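Local coordinates for protein tumor necrosis factor ligand superfamily member 9 (Mus musculus, PDB 6MKB) that acts as a cytokine that binds the receptor TNFRSF9 (4-1BB) and induces the proliferation of activated peripheral blood T cells, at residues F10-Q18 and T25-G33. Residues are numbered along the deposited sequence; the frame is centred on the assembly and turned at random.
Sequences FAKLLAKNQ and TLNWHSQDG. With SO4 (sulfate ion), chain M; SO4 (sulfate ion), chain K.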
loop_
_atom_site.group_PDB
_atom_site.type_symbol
_atom_site.label_atom_id
_atom_site.label_comp_id
_atom_site.label_asym_id
_atom_site.label_seq_id
_atom_site.Cartn_x
_atom_site.Cartn_y
_atom_site.Cartn_z
ATOM N N PHE B 10 13.882 -8.566 -3.406
ATOM C CA PHE B 10 13.141 -7.553 -2.653
ATOM C C PHE B 10 14.011 -6.353 -2.333
ATOM O O PHE B 10 15.197 -6.497 -2.040
ATOM C CB PHE B 10 12.597 -8.175 -1.322
ATOM C CG PHE B 10 11.830 -7.232 -0.403
ATOM C CD1 PHE B 10 10.494 -6.933 -0.643
ATOM C CD2 PHE B 10 12.446 -6.652 0.699
ATOM C CE1 PHE B 10 9.794 -6.061 0.194
ATOM C CE2 PHE B 10 11.742 -5.792 1.542
ATOM C CZ PHE B 10 10.422 -5.503 1.284
ATOM N N ALA B 11 13.398 -5.167 -2.342
ATOM C CA ALA B 11 14.029 -3.902 -1.965
ATOM C C ALA B 11 13.023 -2.997 -1.261
ATOM O O ALA B 11 11.856 -2.974 -1.634
ATOM C CB ALA B 11 14.599 -3.203 -3.185
ATOM N N LYS B 12 13.476 -2.275 -0.239
ATOM C CA LYS B 12 12.696 -1.272 0.491
ATOM C C LYS B 12 13.634 -0.150 0.873
ATOM O O LYS B 12 14.396 -0.284 1.833
ATOM C CB LYS B 12 11.953 -1.839 1.724
ATOM C CG LYS B 12 10.940 -0.839 2.290
ATOM C CD LYS B 12 10.277 -1.279 3.599
ATOM C CE LYS B 12 9.649 -0.068 4.246
ATOM N NZ LYS B 12 8.813 -0.415 5.413
ATOM N N LEU B 13 13.626 0.918 0.069
ATOM C CA LEU B 13 14.452 2.115 0.248
ATOM C C LEU B 13 13.716 3.100 1.116
ATOM O O LEU B 13 12.497 3.123 1.083
ATOM C CB LEU B 13 14.826 2.757 -1.111
ATOM C CG LEU B 13 15.470 1.828 -2.146
ATOM C CD1 LEU B 13 15.726 2.550 -3.430
ATOM C CD2 LEU B 13 16.744 1.213 -1.643
ATOM N N LEU B 14 14.446 3.893 1.908
ATOM C CA LEU B 14 13.870 4.892 2.815
ATOM C C LEU B 14 14.345 6.252 2.369
ATOM O O LEU B 14 15.530 6.440 2.112
ATOM C CB LEU B 14 14.237 4.607 4.289
ATOM C CG LEU B 14 13.923 3.200 4.847
ATOM C CD1 LEU B 14 14.337 3.117 6.296
ATOM C CD2 LEU B 14 12.437 2.847 4.722
ATOM N N ALA B 15 13.406 7.179 2.189
ATOM C CA ALA B 15 13.690 8.494 1.639
ATOM C C ALA B 15 14.578 9.334 2.540
ATOM O O ALA B 15 14.364 9.392 3.753
ATOM C CB ALA B 15 12.383 9.231 1.360
ATOM N N LYS B 16 15.566 10.007 1.933
ATOM C CA LYS B 16 16.403 10.975 2.636
ATOM C C LYS B 16 15.499 12.147 3.028
ATOM O O LYS B 16 14.456 12.357 2.396
ATOM C CB LYS B 16 17.570 11.422 1.764
ATOM C CG LYS B 16 18.715 10.423 1.721
ATOM C CD LYS B 16 19.946 11.059 1.113
ATOM C CE LYS B 16 21.055 10.067 0.865
ATOM N NZ LYS B 16 22.285 10.721 0.344
ATOM N N ASN B 17 15.840 12.856 4.103
ATOM C CA ASN B 17 15.016 13.952 4.594
ATOM C C ASN B 17 14.821 15.059 3.555
ATOM O O ASN B 17 15.683 15.314 2.716
ATOM C CB ASN B 17 15.583 14.521 5.897
ATOM C CG ASN B 17 15.205 13.697 7.106
ATOM O OD1 ASN B 17 14.703 12.565 6.999
ATOM N ND2 ASN B 17 15.435 14.244 8.288
ATOM N N GLN B 18 13.645 15.672 3.614
ATOM C CA GLN B 18 13.188 16.763 2.773
ATOM C C GLN B 18 12.443 17.736 3.695
ATOM O O GLN B 18 11.304 17.463 4.088
ATOM C CB GLN B 18 12.301 16.185 1.651
ATOM C CG GLN B 18 12.463 16.842 0.303
ATOM C CD GLN B 18 13.806 16.598 -0.319
ATOM O OE1 GLN B 18 14.151 15.475 -0.694
ATOM N NE2 GLN B 18 14.583 17.664 -0.458
ATOM N N THR B 25 13.327 14.962 -7.783
ATOM C CA THR B 25 13.465 13.511 -7.730
ATOM C C THR B 25 14.003 13.197 -6.341
ATOM O O THR B 25 14.978 13.817 -5.893
ATOM C CB THR B 25 14.316 12.994 -8.871
ATOM O OG1 THR B 25 13.585 13.216 -10.078
ATOM C CG2 THR B 25 14.625 11.509 -8.730
ATOM N N LEU B 26 13.336 12.296 -5.635
ATOM C CA LEU B 26 13.740 11.960 -4.290
ATOM C C LEU B 26 15.038 11.145 -4.249
ATOM O O LEU B 26 15.302 10.299 -5.127
ATOM C CB LEU B 26 12.632 11.190 -3.561
ATOM C CG LEU B 26 11.408 11.981 -3.132
ATOM C CD1 LEU B 26 10.412 11.073 -2.500
ATOM C CD2 LEU B 26 11.759 13.119 -2.167
ATOM N N ASN B 27 15.837 11.429 -3.205
ATOM C CA ASN B 27 17.055 10.726 -2.857
ATOM C C ASN B 27 16.672 9.628 -1.871
ATOM O O ASN B 27 15.744 9.806 -1.079
ATOM C CB ASN B 27 18.078 11.689 -2.260
ATOM C CG ASN B 27 18.945 12.334 -3.310
ATOM O OD1 ASN B 27 19.679 11.663 -4.051
ATOM N ND2 ASN B 27 18.880 13.654 -3.399
ATOM N N TRP B 28 17.348 8.496 -1.926
ATOM C CA TRP B 28 17.035 7.367 -1.070
ATOM C C TRP B 28 18.268 6.864 -0.320
ATOM O O TRP B 28 19.387 6.906 -0.847
ATOM C CB TRP B 28 16.424 6.210 -1.913
ATOM C CG TRP B 28 15.189 6.629 -2.643
ATOM C CD1 TRP B 28 15.125 7.210 -3.878
ATOM C CD2 TRP B 28 13.854 6.676 -2.108
ATOM N NE1 TRP B 28 13.835 7.617 -4.145
ATOM C CE2 TRP B 28 13.034 7.297 -3.077
ATOM C CE3 TRP B 28 13.254 6.162 -0.944
ATOM C CZ2 TRP B 28 11.658 7.449 -2.900
ATOM C CZ3 TRP B 28 11.899 6.338 -0.760
ATOM C CH2 TRP B 28 11.123 7.017 -1.708
ATOM N N HIS B 29 18.046 6.400 0.925
ATOM C CA HIS B 29 19.024 5.646 1.700
ATOM C C HIS B 29 18.901 4.216 1.150
ATOM O O HIS B 29 17.771 3.694 1.122
ATOM C CB HIS B 29 18.720 5.667 3.222
ATOM C CG HIS B 29 18.754 7.004 3.894
ATOM N ND1 HIS B 29 19.954 7.678 4.108
ATOM C CD2 HIS B 29 17.757 7.688 4.502
ATOM C CE1 HIS B 29 19.635 8.768 4.781
ATOM N NE2 HIS B 29 18.326 8.816 5.043
ATOM N N SER B 30 20.005 3.604 0.674
ATOM C CA SER B 30 19.994 2.214 0.156
ATOM C C SER B 30 20.554 1.195 1.217
ATOM O O SER B 30 20.522 -0.016 0.978
ATOM C CB SER B 30 20.779 2.117 -1.154
ATOM O OG SER B 30 22.126 2.539 -1.009
ATOM N N GLN B 31 21.052 1.709 2.375
ATOM C CA GLN B 31 21.600 0.947 3.512
ATOM C C GLN B 31 21.339 1.688 4.835
ATOM O O GLN B 31 21.283 2.922 4.835
ATOM C CB GLN B 31 23.102 0.666 3.340
ATOM C CG GLN B 31 23.953 1.894 2.991
ATOM C CD GLN B 31 25.425 1.576 2.907
ATOM O OE1 GLN B 31 25.841 0.531 2.392
ATOM N NE2 GLN B 31 26.252 2.482 3.401
ATOM N N ASP B 32 21.178 0.943 5.954
ATOM C CA ASP B 32 20.892 1.519 7.283
ATOM C C ASP B 32 22.143 2.219 7.886
ATOM O O ASP B 32 23.053 2.604 7.144
ATOM C CB ASP B 32 20.316 0.444 8.247
ATOM C CG ASP B 32 21.261 -0.677 8.663
ATOM O OD1 ASP B 32 22.029 -0.479 9.627
ATOM O OD2 ASP B 32 21.199 -1.765 8.053
ATOM N N GLY B 33 22.160 2.395 9.209
ATOM C CA GLY B 33 23.280 2.994 9.938
ATOM C C GLY B 33 24.568 2.181 9.911
ATOM O O GLY B 33 25.600 2.629 10.417
HETATM S S SO4 M . 19.120 13.072 5.291
HETATM O O1 SO4 M . 18.512 13.716 4.097
HETATM O O2 SO4 M . 20.504 12.651 4.931
HETATM O O3 SO4 M . 19.196 14.073 6.390
HETATM O O4 SO4 M . 18.298 11.911 5.726
HETATM S S SO4 K . 23.085 7.591 3.061
HETATM O O1 SO4 K . 22.593 7.328 1.689
HETATM O O2 SO4 K . 24.564 7.522 3.033
HETATM O O3 SO4 K . 22.677 8.934 3.545
HETATM O O4 SO4 K . 22.541 6.570 3.987
#
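A short antiparallel hairpin of the TNF homology domain brings 10-18 against 25-33, pairing Leu14 with His29 and Ala15 with Trp28. Leu14 and His29 form the hydrogen-bonded pair: His29 N reaches Leu14 O at 2.8 Å, while the return bond from Leu14 N to His29 O is weak at 3.4 Å. Beyond the non-hydrogen-bonded pair, Lys16 N donates to Asn27 O at 3.0 Å, so the two backbones stay joined past the end of strand 10-15.

The Trp28 indole turns to the buried side. Its CG lies anti to the carbonyl carbon (chi1 -58°), which carries the six-membered ring back beneath Ala15, whose methyl makes a CH-pi contact over one face, with Ala15 CB 3.6 Å from Trp28 CZ3. Leu13 crosses the indole at about a right angle, Leu13 CB 3.8 Å from Trp28 CE3, and sends CD2 on toward the backbone of Ser30. In the beta-sandwich characteristic of TNF ligands, this hairpin lies between strand 149-166, which pairs with 10-15 and packs Phe159 on Trp28, and strand 129-140, which pairs with 24-29 and adds Val133.

On the other side, Lys16 runs extended across His29, its CG 3.7 Å from the imidazole centroid and almost directly over it, a second CH-pi contact. Both ring nitrogens point to sulfate ions, probably from the crystallisation liquor: His29 ND1 donates to O4 of the chain K sulfate at 2.8 Å, NE2 weakly to O4 of the chain M sulfate. O4 of the chain M sulfate also accepts a bond from Asn17 N, so this ion links the two segments, weakly on the His29 side. Two such anions would be expected to favour a protonated imidazole. Lys16 NZ has a long, weak ion pair with Glu47.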